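Local coordinates for protein 2-dehydropantoate 2-reductase (Porphyromonas gingivalis, PDB 2QYT) that probably catalyses the NADPH-dependent reduction of 2-dehydropantoate (ketopantoate) to (R)-pantoate, the second step of the route from 3-methyl-2-oxobutanoate to (R)-pantoate in pantothenate biosynthesis, at residues A[145-148]-A[149-153]; A[59-63]-A[64-68]; A[17-20]-A[21-25]. One frame throughout, in Å; residues are numbered along the deposited sequence. Where two conformers were deposited one is given.

Contact 1 (A[145-148]-A[149-153]). With SO4 (sulfate ion), chain B; SO4 (sulfate ion), chain C.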
ATOM      1  N   ARG A 145      10.448   5.400  -4.796  1.00 19.38           N
ATOM      2  CA  ARG A 145      10.020   6.631  -5.472  0.50 18.95           C
ATOM      3  C   ARG A 145      10.134   6.415  -6.980  1.00 18.45           C
ATOM      4  O   ARG A 145      11.181   5.931  -7.397  1.00 17.82           O
ATOM      5  CB  ARG A 145      11.085   7.674  -5.117  0.50 18.92           C
ATOM      6  CG  ARG A 145      10.626   9.023  -4.704  0.50 18.05           C
ATOM      7  CD  ARG A 145      11.840   9.816  -4.119  0.50 19.72           C
ATOM      8  NE  ARG A 145      12.938  10.047  -5.074  0.50 19.54           N
ATOM      9  CZ  ARG A 145      14.227   9.789  -4.852  0.50 18.52           C
ATOM     10  NH1 ARG A 145      14.647   9.278  -3.687  0.50 17.20           N
ATOM     11  NH2 ARG A 145      15.104  10.059  -5.808  0.50 16.64           N
ATOM     12  N   LYS A 146       9.169   6.828  -7.793  1.00 18.46           N
ATOM     13  CA  LYS A 146       9.470   6.918  -9.219  1.00 17.89           C
ATOM     14  C   LYS A 146      10.269   8.192  -9.349  1.00 17.93           C
ATOM     15  O   LYS A 146       9.722   9.258  -9.062  1.00 18.04           O
ATOM     16  CB  LYS A 146       8.220   7.017 -10.082  1.00 17.79           C
ATOM     17  CG  LYS A 146       8.571   7.300 -11.532  1.00 19.98           C
ATOM     18  CD  LYS A 146       7.338   7.272 -12.389  1.00 23.91           C
ATOM     19  CE  LYS A 146       6.744   8.632 -12.527  1.00 28.59           C
ATOM     20  NZ  LYS A 146       5.276   8.433 -12.491  1.00 31.84           N
ATOM     21  N   SER A 147      11.561   8.111  -9.709  1.00 16.74           N
ATOM     22  CA  SER A 147      12.366   9.341  -9.681  1.00 16.55           C
ATOM     23  C   SER A 147      12.650   9.950 -11.074  1.00 16.32           C
ATOM     24  O   SER A 147      13.203  11.037 -11.165  1.00 15.21           O
ATOM     25  CB  SER A 147      13.686   9.131  -8.911  1.00 17.89           C
ATOM     26  OG  SER A 147      14.454   8.117  -9.555  1.00 19.36           O
ATOM     27  N   ALA A 148      12.280   9.232 -12.140  1.00 14.30           N
ATOM     28  CA  ALA A 148      12.449   9.719 -13.513  1.00 15.03           C
ATOM     29  C   ALA A 148      11.569   8.834 -14.422  1.00 14.31           C
ATOM     30  O   ALA A 148      11.156   7.747 -14.020  1.00 13.49           O
ATOM     31  CB  ALA A 148      13.921   9.692 -13.960  1.00 13.23           C
ATOM     32  N   PRO A 149      11.192   9.345 -15.613  1.00 15.51           N
ATOM     33  CA  PRO A 149      10.478   8.453 -16.500  1.00 14.83           C
ATOM     34  C   PRO A 149      11.251   7.133 -16.633  1.00 15.83           C
ATOM     35  O   PRO A 149      12.436   7.124 -16.933  1.00 15.30           O
ATOM     36  CB  PRO A 149      10.441   9.242 -17.802  1.00 15.50           C
ATOM     37  CG  PRO A 149      10.363  10.671 -17.347  1.00 14.37           C
ATOM     38  CD  PRO A 149      11.305  10.712 -16.178  1.00 15.60           C
ATOM     39  N   GLY A 150      10.585   6.023 -16.345  1.00 16.33           N
ATOM     40  CA  GLY A 150      11.194   4.703 -16.445  1.00 16.82           C
ATOM     41  C   GLY A 150      12.139   4.285 -15.338  1.00 17.71           C
ATOM     42  O   GLY A 150      12.865   3.283 -15.498  1.00 17.39           O
ATOM     43  N   LEU A 151      12.142   5.017 -14.217  1.00 17.58           N
ATOM     44  CA  LEU A 151      13.137   4.742 -13.165  1.00 17.22           C
ATOM     45  C   LEU A 151      12.532   4.772 -11.785  1.00 17.03           C
ATOM     46  O   LEU A 151      11.902   5.756 -11.402  1.00 18.03           O
ATOM     47  CB  LEU A 151      14.313   5.741 -13.245  1.00 17.76           C
ATOM     48  CG  LEU A 151      15.431   5.587 -12.176  1.00 18.54           C
ATOM     49  CD1 LEU A 151      16.264   4.284 -12.412  1.00 17.75           C
ATOM     50  CD2 LEU A 151      16.374   6.818 -12.032  1.00 18.54           C
ATOM     51  N   ILE A 152      12.756   3.706 -11.032  1.00 16.71           N
ATOM     52  CA  ILE A 152      12.428   3.645  -9.617  1.00 16.31           C
ATOM     53  C   ILE A 152      13.731   3.698  -8.815  1.00 16.79           C
ATOM     54  O   ILE A 152      14.726   2.999  -9.133  1.00 16.01           O
ATOM     55  CB  ILE A 152      11.672   2.318  -9.234  1.00 16.47           C
ATOM     56  CG1 ILE A 152      10.478   2.060 -10.190  1.00 17.65           C
ATOM     57  CG2 ILE A 152      11.167   2.358  -7.828  1.00 14.78           C
ATOM     58  CD1 ILE A 152       9.523   3.299 -10.351  1.00 20.95           C
ATOM     59  N   THR A 153      13.712   4.508  -7.763  1.00 14.55           N
ATOM     60  CA  THR A 153      14.812   4.561  -6.830  1.00 16.09           C
ATOM     61  C   THR A 153      14.311   4.144  -5.441  1.00 16.11           C
ATOM     62  O   THR A 153      13.274   4.644  -4.975  1.00 15.40           O
ATOM     63  CB  THR A 153      15.350   6.003  -6.724  1.00 14.88           C
ATOM     64  OG1 THR A 153      15.766   6.402  -8.043  1.00 16.13           O
ATOM     65  CG2 THR A 153      16.520   6.111  -5.721  1.00 15.00           C
TER
HETATM   66  S   SO4 B 315       5.902   7.591  -6.070  1.00 36.19           S
HETATM   67  O1  SO4 B 315       6.236   6.456  -5.235  1.00 38.47           O
HETATM   68  O2  SO4 B 315       6.153   8.770  -5.235  1.00 38.74           O
HETATM   69  O3  SO4 B 315       6.685   7.640  -7.292  1.00 35.26           O
HETATM   70  O4  SO4 B 315       4.500   7.520  -6.440  1.00 39.08           O
HETATM   71  S   SO4 C 316       2.318   5.509 -13.882  1.00 28.59           S
HETATM   72  O1  SO4 C 316       2.911   4.223 -13.578  1.00 31.71           O
HETATM   73  O2  SO4 C 316       2.917   6.461 -12.942  1.00 32.11           O
HETATM   74  O3  SO4 C 316       2.620   5.937 -15.245  1.00 26.19           O
HETATM   75  O4  SO4 C 316       0.864   5.390 -13.647  1.00 31.58           O
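Ser147 and Thr153 meet through their hydroxyls at the tightest point of this strand pair, with OG of Ser147 2.6 Å from OG1 of Thr153, a short hydrogen bond in which either may be the donor. Ser147 turns OG between its own backbone N and carbonyl carbon (chi1 61°), which also brings it to 3.4 Å from CD2 of Leu151. In the backbone, Arg145 and Thr153 exchange two bonds; the one from Thr153 N to Arg145 O is the straighter (169°). These bonds tie strand 137-148 to strand 151-154 as a beta hairpin in the mixed sheet. A type II turn from Ala148 to Leu151 closes it, with positive phi at Gly150, and a classic beta bulge sets both Ser147 and Ala148 against Leu151. At the bulge Ser147 N reaches Leu151 O at 2.9 Å. On the other face Ile152 is buried, its CD1 3.9 Å from CB of Lys146. The backbone N of Lys146 holds O3 of a sulfate at 2.7 Å, an ion that Gly18 N also binds. The solvent side is looser. The guanidinium of Arg145, in one of its two conformers, lies loosely over CB of Thr153. Lys146 runs outward to a weak bond from NZ to a second sulfate, 3.1 Å from its O2. Pro149, at the exposed turn, leans on Ala47 and Ala51 of helix 46-55.

Contact 2 (A[59-63]-A[64-68])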
ATOM      1  N   ARG A  59      13.653   0.329 -15.009  1.00 17.95           N
ATOM      2  CA  ARG A  59      14.897   0.371 -14.242  1.00 16.86           C
ATOM      3  C   ARG A  59      14.695   0.631 -12.735  1.00 17.47           C
ATOM      4  O   ARG A  59      13.916   1.511 -12.347  1.00 16.82           O
ATOM      5  CB  ARG A  59      15.867   1.402 -14.832  1.00 16.08           C
ATOM      6  CG  ARG A  59      17.245   1.336 -14.170  1.00 16.00           C
ATOM      7  CD  ARG A  59      18.193   2.304 -14.836  1.00 20.86           C
ATOM      8  NE  ARG A  59      19.531   2.351 -14.209  1.00 16.03           N
ATOM      9  CZ  ARG A  59      20.478   3.226 -14.539  1.00 14.94           C
ATOM     10  NH1 ARG A  59      20.242   4.132 -15.501  1.00 12.10           N
ATOM     11  NH2 ARG A  59      21.660   3.186 -13.911  1.00 14.06           N
ATOM     12  N   VAL A  60      15.418  -0.131 -11.897  1.00 16.93           N
ATOM     13  CA  VAL A  60      15.348   0.020 -10.451  1.00 17.99           C
ATOM     14  C   VAL A  60      16.776   0.140  -9.886  1.00 17.19           C
ATOM     15  O   VAL A  60      17.649  -0.696 -10.187  1.00 17.07           O
ATOM     16  CB  VAL A  60      14.600  -1.159  -9.775  1.00 18.17           C
ATOM     17  CG1 VAL A  60      14.516  -0.922  -8.269  1.00 18.82           C
ATOM     18  CG2 VAL A  60      13.211  -1.305 -10.334  1.00 17.56           C
ATOM     19  N   VAL A  61      17.010   1.225  -9.152  1.00 16.82           N
ATOM     20  CA  VAL A  61      18.281   1.473  -8.470  1.00 15.28           C
ATOM     21  C   VAL A  61      18.068   1.527  -6.959  1.00 14.78           C
ATOM     22  O   VAL A  61      17.130   2.130  -6.456  1.00 14.41           O
ATOM     23  CB  VAL A  61      19.090   2.723  -9.027  1.00 15.67           C
ATOM     24  CG1 VAL A  61      19.312   2.631 -10.533  1.00 13.86           C
ATOM     25  CG2 VAL A  61      18.398   4.082  -8.685  1.00 16.92           C
ATOM     26  N   THR A  62      18.983   0.903  -6.216  1.00 14.85           N
ATOM     27  CA  THR A  62      18.881   0.867  -4.773  1.00 13.34           C
ATOM     28  C   THR A  62      20.316   1.095  -4.306  1.00 14.29           C
ATOM     29  O   THR A  62      21.221   1.261  -5.143  1.00 14.93           O
ATOM     30  CB  THR A  62      18.278  -0.503  -4.254  1.00 13.07           C
ATOM     31  OG1 THR A  62      19.302  -1.481  -4.218  1.00 12.30           O
ATOM     32  CG2 THR A  62      17.132  -1.067  -5.164  1.00  9.83           C
ATOM     33  N   PRO A  63      20.546   1.137  -2.993  1.00 13.52           N
ATOM     34  CA  PRO A  63      21.946   1.239  -2.623  1.00 13.58           C
ATOM     35  C   PRO A  63      22.878   0.141  -3.207  1.00 13.72           C
ATOM     36  O   PRO A  63      24.071   0.421  -3.495  1.00 13.20           O
ATOM     37  CB  PRO A  63      21.932   1.214  -1.069  1.00 12.44           C
ATOM     38  CG  PRO A  63      20.578   1.667  -0.660  1.00 13.06           C
ATOM     39  CD  PRO A  63      19.638   1.150  -1.828  1.00 13.23           C
ATOM     40  N   SER A  64      22.368  -1.085  -3.326  1.00 13.59           N
ATOM     41  CA  SER A  64      23.202  -2.227  -3.687  1.00 13.82           C
ATOM     42  C   SER A  64      22.851  -2.822  -5.027  1.00 13.97           C
ATOM     43  O   SER A  64      23.585  -3.675  -5.509  1.00 14.50           O
ATOM     44  CB  SER A  64      23.126  -3.322  -2.604  1.00 15.14           C
ATOM     45  OG  SER A  64      21.824  -3.950  -2.591  1.00 20.52           O
ATOM     46  N   ARG A  65      21.761  -2.371  -5.665  1.00 13.94           N
ATOM     47  CA  ARG A  65      21.299  -2.972  -6.913  1.00 13.54           C
ATOM     48  C   ARG A  65      21.066  -1.956  -8.032  1.00 13.15           C
ATOM     49  O   ARG A  65      20.755  -0.808  -7.784  1.00 13.63           O
ATOM     50  CB  ARG A  65      19.982  -3.803  -6.691  1.00 14.60           C
ATOM     51  CG  ARG A  65      20.188  -5.066  -5.816  1.00 13.05           C
ATOM     52  CD  ARG A  65      18.875  -5.755  -5.549  1.00 12.60           C
ATOM     53  NE  ARG A  65      18.100  -5.013  -4.572  1.00 15.35           N
ATOM     54  CZ  ARG A  65      16.776  -5.072  -4.439  1.00 15.84           C
ATOM     55  NH1 ARG A  65      16.175  -4.337  -3.496  1.00 15.32           N
ATOM     56  NH2 ARG A  65      16.068  -5.876  -5.210  1.00 11.96           N
ATOM     57  N   ASP A  66      21.191  -2.393  -9.273  1.00 13.75           N
ATOM     58  CA  ASP A  66      20.847  -1.538 -10.406  1.00 14.46           C
ATOM     59  C   ASP A  66      20.442  -2.495 -11.490  1.00 14.45           C
ATOM     60  O   ASP A  66      21.300  -3.135 -12.094  1.00 15.15           O
ATOM     61  CB  ASP A  66      22.049  -0.640 -10.854  1.00 12.57           C
ATOM     62  CG  ASP A  66      21.695   0.304 -12.044  1.00 14.60           C
ATOM     63  OD1 ASP A  66      20.660   0.102 -12.752  1.00 12.80           O
ATOM     64  OD2 ASP A  66      22.455   1.259 -12.289  1.00 13.83           O
ATOM     65  N   PHE A  67      19.145  -2.594 -11.748  1.00 16.13           N
ATOM     66  CA  PHE A  67      18.636  -3.591 -12.681  1.00 15.92           C
ATOM     67  C   PHE A  67      17.527  -3.121 -13.634  1.00 16.77           C
ATOM     68  O   PHE A  67      16.804  -2.178 -13.342  1.00 15.46           O
ATOM     69  CB  PHE A  67      18.261  -4.940 -11.981  1.00 15.50           C
ATOM     70  CG  PHE A  67      17.122  -4.841 -10.991  1.00 16.87           C
ATOM     71  CD1 PHE A  67      17.368  -4.563  -9.641  1.00 14.32           C
ATOM     72  CD2 PHE A  67      15.813  -5.031 -11.400  1.00 15.08           C
ATOM     73  CE1 PHE A  67      16.298  -4.442  -8.729  1.00 17.07           C
ATOM     74  CE2 PHE A  67      14.750  -4.960 -10.523  1.00 13.86           C
ATOM     75  CZ  PHE A  67      14.964  -4.660  -9.180  1.00 15.38           C
ATOM     76  N   LEU A  68      17.384  -3.826 -14.770  1.00 15.79           N
ATOM     77  CA  LEU A  68      16.307  -3.556 -15.695  1.00 17.31           C
ATOM     78  C   LEU A  68      15.353  -4.769 -15.798  1.00 17.92           C
ATOM     79  O   LEU A  68      15.756  -5.826 -16.253  1.00 17.75           O
ATOM     80  CB  LEU A  68      16.893  -3.162 -17.078  1.00 17.41           C
ATOM     81  CG  LEU A  68      15.963  -2.822 -18.254  1.00 19.05           C
ATOM     82  CD1 LEU A  68      15.312  -1.441 -18.027  1.00 19.08           C
ATOM     83  CD2 LEU A  68      16.790  -2.817 -19.567  1.00 20.17           C
TER
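Arg59 and Asp66 form a side-on salt bridge across a beta hairpin, strand 58-61 with strand 66-69, which supplies an outermost strand of the mixed sheet. NE of Arg59 donates to OD1 of Asp66 at 2.9 Å and NH2 of Arg59 to OD2 of Asp66 at 2.6 Å, the latter on the syn lone pair. The two flat groups are nearly coplanar (12°), and each nitrogen meets its own oxygen, the NE bond being the more tilted of the two; the arginine chain is extended from CG to NE to get there. Among the backbone bonds, Val60 and Phe67 form the hydrogen-bonded pair, each N on the other's O, and Thr62 N to Arg65 O at 2.9 Å comes next toward the turn.

Side-chain-to-backbone bonds shape the turn itself as an ST motif. OG1 of Thr62 accepts from Ser64 N at 3.2 Å and from Arg65 N at 3.0 Å, and also bonds to Asp157, which in addition takes the hydroxyl of Ser64 and a salt bridge from Arg65. CG2 of Thr62 lies over one face of the Arg65 guanidinium.

Apolar contact dominates the face that rests on helix 18-33, where Val60 and Phe67 both touch Ala25. A chi1 of 64° folds the Phe67 ring across the neighbouring strand in a CH-pi contact: CB of Val60 sits 3.6 Å from CZ of Phe67.

Contact 3 (A[17-20]-A[21-25]). With EDO (1,2-ethanediol), chain G; SO4 (sulfate ion), chain B; SO4 (sulfate ion), chain E.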
ATOM      1  N   GLY A  17       4.471   3.503  -9.754  1.00 17.37           N
ATOM      2  CA  GLY A  17       5.324   4.439  -9.031  1.00 17.55           C
ATOM      3  C   GLY A  17       6.268   3.587  -8.186  1.00 17.97           C
ATOM      4  O   GLY A  17       6.551   2.408  -8.538  1.00 18.38           O
ATOM      5  N   GLY A  18       6.747   4.133  -7.068  1.00 16.86           N
ATOM      6  CA  GLY A  18       7.726   3.413  -6.272  1.00 17.14           C
ATOM      7  C   GLY A  18       7.282   2.023  -5.863  1.00 18.18           C
ATOM      8  O   GLY A  18       8.016   1.046  -6.008  1.00 18.73           O
ATOM      9  N   VAL A  19       6.042   1.918  -5.398  1.00 18.25           N
ATOM     10  CA  VAL A  19       5.519   0.664  -4.840  1.00 17.66           C
ATOM     11  C   VAL A  19       5.173  -0.318  -5.988  1.00 17.33           C
ATOM     12  O   VAL A  19       5.675  -1.437  -6.036  1.00 17.45           O
ATOM     13  CB  VAL A  19       4.302   0.927  -3.910  1.00 17.11           C
ATOM     14  CG1 VAL A  19       3.549  -0.422  -3.565  1.00 16.21           C
ATOM     15  CG2 VAL A  19       4.748   1.731  -2.634  1.00 18.02           C
ATOM     16  N   GLY A  20       4.358   0.105  -6.937  1.00 18.06           N
ATOM     17  CA  GLY A  20       4.020  -0.804  -8.050  1.00 16.94           C
ATOM     18  C   GLY A  20       5.216  -1.118  -8.916  1.00 17.03           C
ATOM     19  O   GLY A  20       5.361  -2.236  -9.414  1.00 18.30           O
ATOM     20  N   GLY A  21       6.094  -0.143  -9.114  1.00 16.58           N
ATOM     21  CA  GLY A  21       7.240  -0.346  -9.979  1.00 15.65           C
ATOM     22  C   GLY A  21       8.249  -1.288  -9.364  1.00 16.22           C
ATOM     23  O   GLY A  21       8.772  -2.220 -10.049  1.00 17.94           O
ATOM     24  N   TYR A  22       8.545  -1.094  -8.079  1.00 15.28           N
ATOM     25  CA  TYR A  22       9.380  -2.037  -7.397  1.00 14.98           C
ATOM     26  C   TYR A  22       8.811  -3.465  -7.331  1.00 15.19           C
ATOM     27  O   TYR A  22       9.517  -4.410  -7.630  1.00 15.97           O
ATOM     28  CB  TYR A  22       9.726  -1.571  -5.973  1.00 14.68           C
ATOM     29  CG  TYR A  22      10.645  -2.569  -5.339  1.00 14.12           C
ATOM     30  CD1 TYR A  22      12.007  -2.594  -5.686  1.00 13.69           C
ATOM     31  CD2 TYR A  22      10.152  -3.578  -4.492  1.00 15.13           C
ATOM     32  CE1 TYR A  22      12.876  -3.515  -5.139  1.00 14.67           C
ATOM     33  CE2 TYR A  22      11.026  -4.544  -3.936  1.00 13.16           C
ATOM     34  CZ  TYR A  22      12.398  -4.481  -4.261  1.00 14.75           C
ATOM     35  OH  TYR A  22      13.304  -5.383  -3.742  1.00 14.12           O
ATOM     36  N   TYR A  23       7.564  -3.654  -6.889  1.00 15.17           N
ATOM     37  CA  TYR A  23       7.056  -5.050  -6.806  1.00 15.52           C
ATOM     38  C   TYR A  23       6.779  -5.623  -8.175  1.00 14.84           C
ATOM     39  O   TYR A  23       7.040  -6.794  -8.423  1.00 15.57           O
ATOM     40  CB  TYR A  23       5.887  -5.180  -5.831  1.00 15.32           C
ATOM     41  CG  TYR A  23       6.321  -4.872  -4.413  1.00 16.32           C
ATOM     42  CD1 TYR A  23       7.162  -5.757  -3.717  1.00 15.69           C
ATOM     43  CD2 TYR A  23       5.923  -3.694  -3.774  1.00 13.92           C
ATOM     44  CE1 TYR A  23       7.583  -5.502  -2.430  1.00 16.37           C
ATOM     45  CE2 TYR A  23       6.341  -3.434  -2.450  1.00 18.15           C
ATOM     46  CZ  TYR A  23       7.154  -4.325  -1.792  1.00 16.33           C
ATOM     47  OH  TYR A  23       7.525  -4.066  -0.497  1.00 19.63           O
ATOM     48  N   GLY A  24       6.328  -4.779  -9.096  1.00 16.30           N
ATOM     49  CA  GLY A  24       6.201  -5.211 -10.506  1.00 16.53           C
ATOM     50  C   GLY A  24       7.524  -5.629 -11.142  1.00 16.92           C
ATOM     51  O   GLY A  24       7.598  -6.619 -11.881  1.00 16.11           O
ATOM     52  N   ALA A  25       8.598  -4.886 -10.841  1.00 17.56           N
ATOM     53  CA  ALA A  25       9.922  -5.239 -11.343  1.00 16.68           C
ATOM     54  C   ALA A  25      10.395  -6.596 -10.798  1.00 17.37           C
ATOM     55  O   ALA A  25      10.918  -7.421 -11.542  1.00 19.87           O
ATOM     56  CB  ALA A  25      10.937  -4.125 -11.002  1.00 17.22           C
TER
HETATM   57  C1  EDO G 320       2.971   3.122  -6.057  1.00 15.83           C
HETATM   58  O1  EDO G 320       3.015   2.669  -7.411  1.00  5.65           O
HETATM   59  C2  EDO G 320       3.636   4.489  -5.890  1.00 13.90           C
HETATM   60  O2  EDO G 320       4.273   4.498  -4.620  1.00 18.20           O
HETATM   61  S   SO4 B 315       5.902   7.591  -6.070  1.00 36.19           S
HETATM   62  O1  SO4 B 315       6.236   6.456  -5.235  1.00 38.47           O
HETATM   63  O2  SO4 B 315       6.153   8.770  -5.235  1.00 38.74           O
HETATM   64  O3  SO4 B 315       6.685   7.640  -7.292  1.00 35.26           O
HETATM   65  O4  SO4 B 315       4.500   7.520  -6.440  1.00 39.08           O
HETATM   66  S   SO4 E 318       1.325   6.133  -9.380  0.85 58.39           S
HETATM   67  O1  SO4 E 318       2.335   6.658 -10.287  0.85 57.94           O
HETATM   68  O2  SO4 E 318       1.559   6.623  -8.013  0.85 57.24           O
HETATM   69  O3  SO4 E 318       0.022   6.532  -9.914  0.85 58.23           O
HETATM   70  O4  SO4 E 318       1.380   4.676  -9.341  0.85 57.86           O
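Gly17 occupies the N-cap position of helix 18-33, and from its carbonyl the i to i+4 ladder begins: Gly21 N to Gly17 O at 2.7 Å, then Tyr22 to Gly18, Tyr23 to Val19 and Gly24 to Gly20, of which the Tyr23 N to Val19 O bond is nearly straight (174°). Among the side chains, CG1 of Val19 meets CD2 of Tyr23 at 4.0 Å, the two crossing at a slant. The same CD2 of Tyr23 lies 3.2 Å from O of Val19, while CB of Tyr22 rests 3.1 Å from O of Gly18. Tyr22 turns the edge of its ring to Tyr23, its CD2 standing over the centre of the Tyr23 ring; a chi1 of -178° swings the Tyr22 ring away from its own amide to reach that place. Val19 packs on Val140 and Ile142 of strand 137-148. Strand 9-14, this helix and strand 38-43 make a beta-alpha-beta unit, and Gly17 and Gly20 fit the GxGxxG pattern of Rossmann-type dinucleotide-binding folds. Backbone amides of the first turn hold small molecules, probably from the crystallisation liquor, that merely mark a site consistent with NADP(H) binding: 1,2-ethanediol O1 accepts from Gly17 N and Gly20 N, each at 2.9 Å, and sulfate O1 from Gly18 N at 3.0 Å. The positive end of the helix dipole probably favours that anion. Lacking side chains, Gly17 and Gly18 leave room for these ligands. Farther along, the hydroxyls of Tyr22 and Tyr23 bond to Arg65 and Glu159, respectively.

Overall arrangement
The three contacts cluster on one side of the chain's centre, their centres 10 to 12 Å apart. Contacts 1 and 2 join in one mixed sheet, where Ile152 N lies 2.8 Å from Arg59 O and Ile152 O lies 2.9 Å from Val61 N, both probable hydrogen bonds. Helix 18-33 of contact 3 packs against both: CD1 of Ile152 is 3.6 Å from Gly17 O, CB of Ala25 is 3.7 Å from CG2 of Val60, and OH of Tyr22 is 3.1 Å from NH1 of Arg65. One sulfate bridges contacts 1 and 3, held by Lys146 N and Gly18 N, beside the glycine-rich turn that probably binds NADPH.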